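Local atomic coordinates of dihydropteridine reductase (Dictyostelium discoideum, PDB entry 3ORF), a protein that catalyses the NADH- or NADPH-dependent reduction of quinonoid dihydropteridines to tetrahydropteridines, probably regenerating the tetrahydrobiopterin cofactor of the aromatic amino acid hydroxylases. Residues Lys45-Ile50 with Lys219-Ser224; Gly137-Leu142 with Asp228-Asn233. All blocks are in the same frame, centred on the assembly; numbering follows the deposited sequence.

From the N terminus, the chain leaves helix 33-44 and enters strand 48-53 through Lys45-Ile50, the first half of contact 1. It goes out to edge strand 62-65, returns to the middle of the Rossmann sheet at 88-93 and, after helix 108-133, reaches strand 138-143, which, with the corner at Gly137, supplies the first half of contact 2. Helix 213-225 returns to Lys45 and Trp47 and closes the loop of contact 1. The loop after that helix, Asp228-Asn233, closes contact 2. The segments alternate, so the two loops cross rather than nest. Helix 213-225 is thereby tied to the 33-44/48-53 unit and its following loop to the central sheet; the contacts touch through Trp223 and Arg230.

Contact 1 (Lys45-Ile50 with Lys219-Ser224); sequences KSWNTI and KLFEWS
Lys45 lays its aliphatic chain across one face of the Phe221 ring. Lys45 CG sits over the ring as a CH-pi contact, 3.9 Å from the Phe221 centroid and 19° off the normal, while Lys45 CB comes down nearer the rim, 3.5 Å from Phe221 CZ. The lysine chain bends at chi2 and carries CD on over the CE2 side of the ring, and its amine ends up pointing away from the helix. Phe221 reaches this position because its CG is anti to the backbone N (chi1 -171°), which swings the ring off helix 213-225 toward the incoming loop.

The edge of the same ring is turned toward Trp47. The pair forms an offset edge-to-face stack, with the planes at 69° and the Phe221 centroid 5.4 Å from that of the five-membered ring of Trp47; Phe221 CE1 lies 3.5 Å from Trp47 NE1. Here two neighbours within one helical layer of the Rossmann fold of a short-chain dehydrogenase/reductase meet: the corner after helix 33-44, leading into strand 48-53, against helix 213-225. A Schellman motif with Ser46 as its C-prime residue ends the first helix and turns the chain toward the strand. Phe42, from that helix, adds edge-to-face contacts to both Trp47 and Phe221.

Farther along the indole, Trp47 CH2 of the six-membered ring meets Ser224 CB at 3.8 Å. The serine hydroxyl is engaged within its own helix, Ser224 OG donating to Leu220 O at 2.6 Å; Ser224 N reaches that oxygen from the opposite face of the carbonyl plane. Ser224 OG also hydrogen-bonds Thr90 OG1.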
loop_
_atom_site.group_PDB
_atom_site.type_symbol
_atom_site.label_atom_id
_atom_site.label_comp_id
_atom_site.label_asym_id
_atom_site.label_seq_id
_atom_site.Cartn_x
_atom_site.Cartn_y
_atom_site.Cartn_z
ATOM N N LYS A 45 -23.319 25.952 -0.063
ATOM C CA LYS A 45 -22.788 26.911 0.917
ATOM C C LYS A 45 -21.967 27.978 0.182
ATOM O O LYS A 45 -21.178 28.712 0.768
ATOM C CB LYS A 45 -21.959 26.146 1.974
ATOM C CG LYS A 45 -22.821 25.191 2.837
ATOM C CD LYS A 45 -23.595 25.974 3.922
ATOM C CE LYS A 45 -24.350 25.028 4.842
ATOM N NZ LYS A 45 -25.540 24.489 4.168
ATOM N N SER A 46 -22.157 28.031 -1.135
ATOM C CA SER A 46 -21.526 29.022 -1.998
ATOM C C SER A 46 -20.001 28.907 -2.149
ATOM O O SER A 46 -19.360 29.904 -2.397
ATOM C CB SER A 46 -21.959 30.462 -1.601
ATOM O OG SER A 46 -23.391 30.565 -1.553
ATOM N N TRP A 47 -19.420 27.702 -2.006
ATOM C CA TRP A 47 -18.038 27.506 -2.388
ATOM C C TRP A 47 -18.004 27.241 -3.886
ATOM O O TRP A 47 -18.946 26.735 -4.487
ATOM C CB TRP A 47 -17.402 26.319 -1.624
ATOM C CG TRP A 47 -16.953 26.635 -0.209
ATOM C CD1 TRP A 47 -17.632 27.303 0.727
ATOM C CD2 TRP A 47 -15.710 26.247 0.388
ATOM N NE1 TRP A 47 -16.901 27.414 1.886
ATOM C CE2 TRP A 47 -15.705 26.766 1.705
ATOM C CE3 TRP A 47 -14.594 25.558 -0.084
ATOM C CZ2 TRP A 47 -14.624 26.593 2.589
ATOM C CZ3 TRP A 47 -13.499 25.388 0.772
ATOM C CH2 TRP A 47 -13.530 25.913 2.107
ATOM N N ASN A 48 -16.879 27.557 -4.484
ATOM C CA ASN A 48 -16.612 27.182 -5.826
ATOM C C ASN A 48 -16.100 25.707 -5.758
ATOM O O ASN A 48 -15.238 25.349 -4.916
ATOM C CB ASN A 48 -15.562 28.156 -6.306
ATOM C CG ASN A 48 -15.479 28.245 -7.783
ATOM O OD1 ASN A 48 -14.598 27.638 -8.385
ATOM N ND2 ASN A 48 -16.387 29.014 -8.398
ATOM N N THR A 49 -16.664 24.851 -6.616
ATOM C CA THR A 49 -16.353 23.422 -6.625
ATOM C C THR A 49 -15.629 22.957 -7.888
ATOM O O THR A 49 -15.966 23.401 -8.985
ATOM C CB THR A 49 -17.633 22.609 -6.528
ATOM O OG1 THR A 49 -18.485 22.932 -7.644
ATOM C CG2 THR A 49 -18.333 22.899 -5.224
ATOM N N ILE A 50 -14.660 22.050 -7.739
ATOM C CA ILE A 50 -13.921 21.496 -8.878
ATOM C C ILE A 50 -13.857 19.969 -8.738
ATOM O O ILE A 50 -13.618 19.458 -7.612
ATOM C CB ILE A 50 -12.509 22.006 -8.929
ATOM C CG1 ILE A 50 -12.487 23.519 -9.093
ATOM C CG2 ILE A 50 -11.778 21.375 -10.071
ATOM C CD1 ILE A 50 -11.439 24.114 -8.312
ATOM N N LYS A 219 -19.580 17.286 7.943
ATOM C CA LYS A 219 -18.342 17.239 8.752
ATOM C C LYS A 219 -17.172 17.891 8.004
ATOM O O LYS A 219 -16.433 18.738 8.559
ATOM C CB LYS A 219 -18.007 15.808 9.139
ATOM C CG LYS A 219 -16.757 15.632 10.033
ATOM C CD LYS A 219 -16.793 16.516 11.314
ATOM C CE LYS A 219 -17.793 15.991 12.324
ATOM N NZ LYS A 219 -17.368 16.376 13.748
ATOM N N LEU A 220 -17.034 17.584 6.722
ATOM C CA LEU A 220 -15.956 18.217 5.907
ATOM C C LEU A 220 -16.048 19.731 5.859
ATOM O O LEU A 220 -15.009 20.466 5.858
ATOM C CB LEU A 220 -15.919 17.654 4.463
ATOM C CG LEU A 220 -15.510 16.134 4.360
ATOM C CD1 LEU A 220 -15.705 15.588 2.971
ATOM C CD2 LEU A 220 -14.088 15.874 4.784
ATOM N N PHE A 221 -17.292 20.194 5.711
ATOM C CA PHE A 221 -17.586 21.607 5.718
ATOM C C PHE A 221 -17.255 22.271 7.044
ATOM O O PHE A 221 -16.643 23.321 7.038
ATOM C CB PHE A 221 -19.034 21.904 5.344
ATOM C CG PHE A 221 -19.280 23.397 5.128
ATOM C CD1 PHE A 221 -18.773 24.028 4.012
ATOM C CD2 PHE A 221 -20.049 24.126 6.033
ATOM C CE1 PHE A 221 -19.030 25.433 3.807
ATOM C CE2 PHE A 221 -20.327 25.498 5.854
ATOM C CZ PHE A 221 -19.810 26.162 4.756
ATOM N N GLU A 222 -17.652 21.670 8.166
ATOM C CA GLU A 222 -17.248 22.156 9.503
ATOM C C GLU A 222 -15.716 22.262 9.641
ATOM O O GLU A 222 -15.217 23.273 10.129
ATOM C CB GLU A 222 -17.910 21.316 10.629
ATOM C CG GLU A 222 -17.413 21.555 12.085
ATOM C CD GLU A 222 -17.893 20.464 13.130
ATOM O OE1 GLU A 222 -18.267 19.309 12.761
ATOM O OE2 GLU A 222 -17.855 20.768 14.353
ATOM N N TRP A 223 -14.963 21.264 9.188
ATOM C CA TRP A 223 -13.519 21.361 9.279
ATOM C C TRP A 223 -12.959 22.422 8.328
ATOM O O TRP A 223 -11.963 23.007 8.620
ATOM C CB TRP A 223 -12.821 20.030 8.973
ATOM C CG TRP A 223 -13.024 18.870 9.972
ATOM C CD1 TRP A 223 -13.322 18.927 11.302
ATOM C CD2 TRP A 223 -12.922 17.467 9.647
ATOM N NE1 TRP A 223 -13.414 17.638 11.828
ATOM C CE2 TRP A 223 -13.153 16.737 10.835
ATOM C CE3 TRP A 223 -12.612 16.766 8.461
ATOM C CZ2 TRP A 223 -13.144 15.349 10.864
ATOM C CZ3 TRP A 223 -12.587 15.354 8.500
ATOM C CH2 TRP A 223 -12.863 14.676 9.682
ATOM N N SER A 224 -13.590 22.606 7.172
ATOM C CA SER A 224 -13.166 23.616 6.168
ATOM C C SER A 224 -13.307 25.094 6.599
ATOM O O SER A 224 -12.539 25.922 6.133
ATOM C CB SER A 224 -13.960 23.425 4.899
ATOM O OG SER A 224 -13.606 22.160 4.413
#

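Contact 2 (Gly137-Leu142 with Asp228-Asn233); sequences GGLFVL and DSRPTN
Arg230 reaches from the loop behind helix 213-225 to Gly137, Gly138 and Leu139, where strand 138-143 begins in the parallel part of the central sheet of the Rossmann fold. The contact ties the link between helix 213-225 and strand 236-242 to the start of an interior strand. Between those two strands in the sheet lies 184-190, and Arg230 also touches Thr184 at its beginning.

The polar part is carried by Arg230 NH1, which donates to Gly137 O at 2.9 Å, and the N-H points nearly straight at the oxygen, with an angle of 163°. The acceptor lies close to the guanidinium plane, so the group meets it along an edge. Seen from the carbonyl the approach is less regular, for NH1 is tilted 34° from the carbonyl plane. Gly138 O stands 3.4 Å from the same Arg230 NH1, lying obliquely to the guanidinium. The reach comes from an arginine chain extended from CG to NE. Along the way NE hydrogen-bonds Trp223 O near the end of helix 213-225. NH2 is hydrogen-bonded as well, so all three nitrogens of the group are engaged, which should restrict its rotation.

The other kind of contact is van der Waals packing, and Leu139 supplies it. This leucine is buried, and its side chain also packs on Ser224 of the helix and Leu186 of the neighbouring strand. Against the arginine, its CB lies over one face of the guanidinium, displaced toward the rim, and the two side chains run at a slant to each other. Leu139 CB is 3.8 Å from Arg230 NH2, while Leu139 CD1 comes to 4.1 Å from Arg230 NE.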
loop_
_atom_site.group_PDB
_atom_site.type_symbol
_atom_site.label_atom_id
_atom_site.label_comp_id
_atom_site.label_asym_id
_atom_site.label_seq_id
_atom_site.Cartn_x
_atom_site.Cartn_y
_atom_site.Cartn_z
ATOM N N GLY A 137 -2.620 26.702 5.069
ATOM C CA GLY A 137 -3.744 26.597 5.999
ATOM C C GLY A 137 -4.845 25.671 5.493
ATOM O O GLY A 137 -5.836 25.471 6.186
ATOM N N GLY A 138 -4.646 25.055 4.325
ATOM C CA GLY A 138 -5.692 24.223 3.663
ATOM C C GLY A 138 -6.044 22.916 4.366
ATOM O O GLY A 138 -5.327 22.452 5.281
ATOM N N LEU A 139 -7.133 22.295 3.932
ATOM C CA LEU A 139 -7.586 21.060 4.501
ATOM C C LEU A 139 -7.423 19.998 3.436
ATOM O O LEU A 139 -7.873 20.168 2.268
ATOM C CB LEU A 139 -9.060 21.143 4.828
ATOM C CG LEU A 139 -9.674 19.831 5.359
ATOM C CD1 LEU A 139 -9.012 19.489 6.690
ATOM C CD2 LEU A 139 -11.162 20.075 5.555
ATOM N N PHE A 140 -6.798 18.898 3.820
ATOM C CA PHE A 140 -6.517 17.869 2.856
ATOM C C PHE A 140 -7.037 16.524 3.371
ATOM O O PHE A 140 -6.533 16.001 4.382
ATOM C CB PHE A 140 -5.006 17.802 2.671
ATOM C CG PHE A 140 -4.557 16.709 1.776
ATOM C CD1 PHE A 140 -4.320 16.962 0.421
ATOM C CD2 PHE A 140 -4.332 15.442 2.276
ATOM C CE1 PHE A 140 -3.850 15.937 -0.410
ATOM C CE2 PHE A 140 -3.896 14.440 1.453
ATOM C CZ PHE A 140 -3.672 14.684 0.107
ATOM N N VAL A 141 -8.013 15.939 2.695
ATOM C CA VAL A 141 -8.604 14.730 3.244
ATOM C C VAL A 141 -8.587 13.574 2.321
ATOM O O VAL A 141 -9.109 13.708 1.252
ATOM C CB VAL A 141 -10.055 14.984 3.679
ATOM C CG1 VAL A 141 -10.716 13.689 4.234
ATOM C CG2 VAL A 141 -10.039 16.040 4.792
ATOM N N LEU A 142 -8.031 12.410 2.755
ATOM C CA LEU A 142 -8.192 11.178 1.993
ATOM C C LEU A 142 -9.237 10.262 2.648
ATOM O O LEU A 142 -9.337 10.188 3.883
ATOM C CB LEU A 142 -6.845 10.434 1.880
ATOM C CG LEU A 142 -5.656 11.193 1.286
ATOM C CD1 LEU A 142 -4.403 10.292 1.039
ATOM C CD2 LEU A 142 -6.160 11.752 -0.056
ATOM N N ASP A 228 -10.511 25.397 14.184
ATOM C CA ASP A 228 -10.415 24.904 15.569
ATOM C C ASP A 228 -11.060 23.552 15.760
ATOM O O ASP A 228 -10.818 22.896 16.739
ATOM C CB ASP A 228 -11.172 25.826 16.521
ATOM C CG ASP A 228 -10.341 27.049 17.022
ATOM O OD1 ASP A 228 -10.866 27.637 18.010
ATOM O OD2 ASP A 228 -9.265 27.454 16.455
ATOM N N SER A 229 -11.972 23.172 14.875
ATOM C CA SER A 229 -12.710 21.961 15.106
ATOM C C SER A 229 -11.903 20.816 14.486
ATOM O O SER A 229 -12.303 19.680 14.585
ATOM C CB SER A 229 -14.121 22.029 14.446
ATOM O OG SER A 229 -13.985 21.777 13.044
ATOM N N ARG A 230 -10.811 21.131 13.804
ATOM C CA ARG A 230 -9.990 20.113 13.157
ATOM C C ARG A 230 -9.300 19.132 14.098
ATOM O O ARG A 230 -8.696 19.514 15.106
ATOM C CB ARG A 230 -8.930 20.754 12.262
ATOM C CG ARG A 230 -9.486 21.229 10.922
ATOM C CD ARG A 230 -8.420 22.154 10.174
ATOM N NE ARG A 230 -9.062 22.863 9.070
ATOM C CZ ARG A 230 -8.435 23.531 8.082
ATOM N NH1 ARG A 230 -7.128 23.617 7.983
ATOM N NH2 ARG A 230 -9.146 24.134 7.170
ATOM N N PRO A 231 -9.394 17.824 13.795
ATOM C CA PRO A 231 -8.582 16.937 14.658
ATOM C C PRO A 231 -7.088 17.205 14.475
ATOM O O PRO A 231 -6.671 17.775 13.512
ATOM C CB PRO A 231 -8.880 15.523 14.108
ATOM C CG PRO A 231 -10.128 15.672 13.249
ATOM C CD PRO A 231 -10.206 17.104 12.812
ATOM N N THR A 232 -6.274 16.701 15.382
ATOM C CA THR A 232 -4.840 16.607 15.194
ATOM C C THR A 232 -4.398 16.218 13.773
ATOM O O THR A 232 -4.887 15.263 13.171
ATOM C CB THR A 232 -4.195 15.620 16.278
ATOM O OG1 THR A 232 -4.276 16.283 17.535
ATOM C CG2 THR A 232 -2.722 15.385 16.031
ATOM N N ASN A 233 -3.347 16.881 13.320
ATOM C CA ASN A 233 -2.883 16.706 11.961
ATOM C C ASN A 233 -2.428 15.248 11.843
ATOM O O ASN A 233 -1.637 14.735 12.695
ATOM C CB ASN A 233 -1.694 17.696 11.726
ATOM C CG ASN A 233 -1.331 17.859 10.239
ATOM O OD1 ASN A 233 -1.911 17.220 9.367
ATOM N ND2 ASN A 233 -0.359 18.717 9.947
#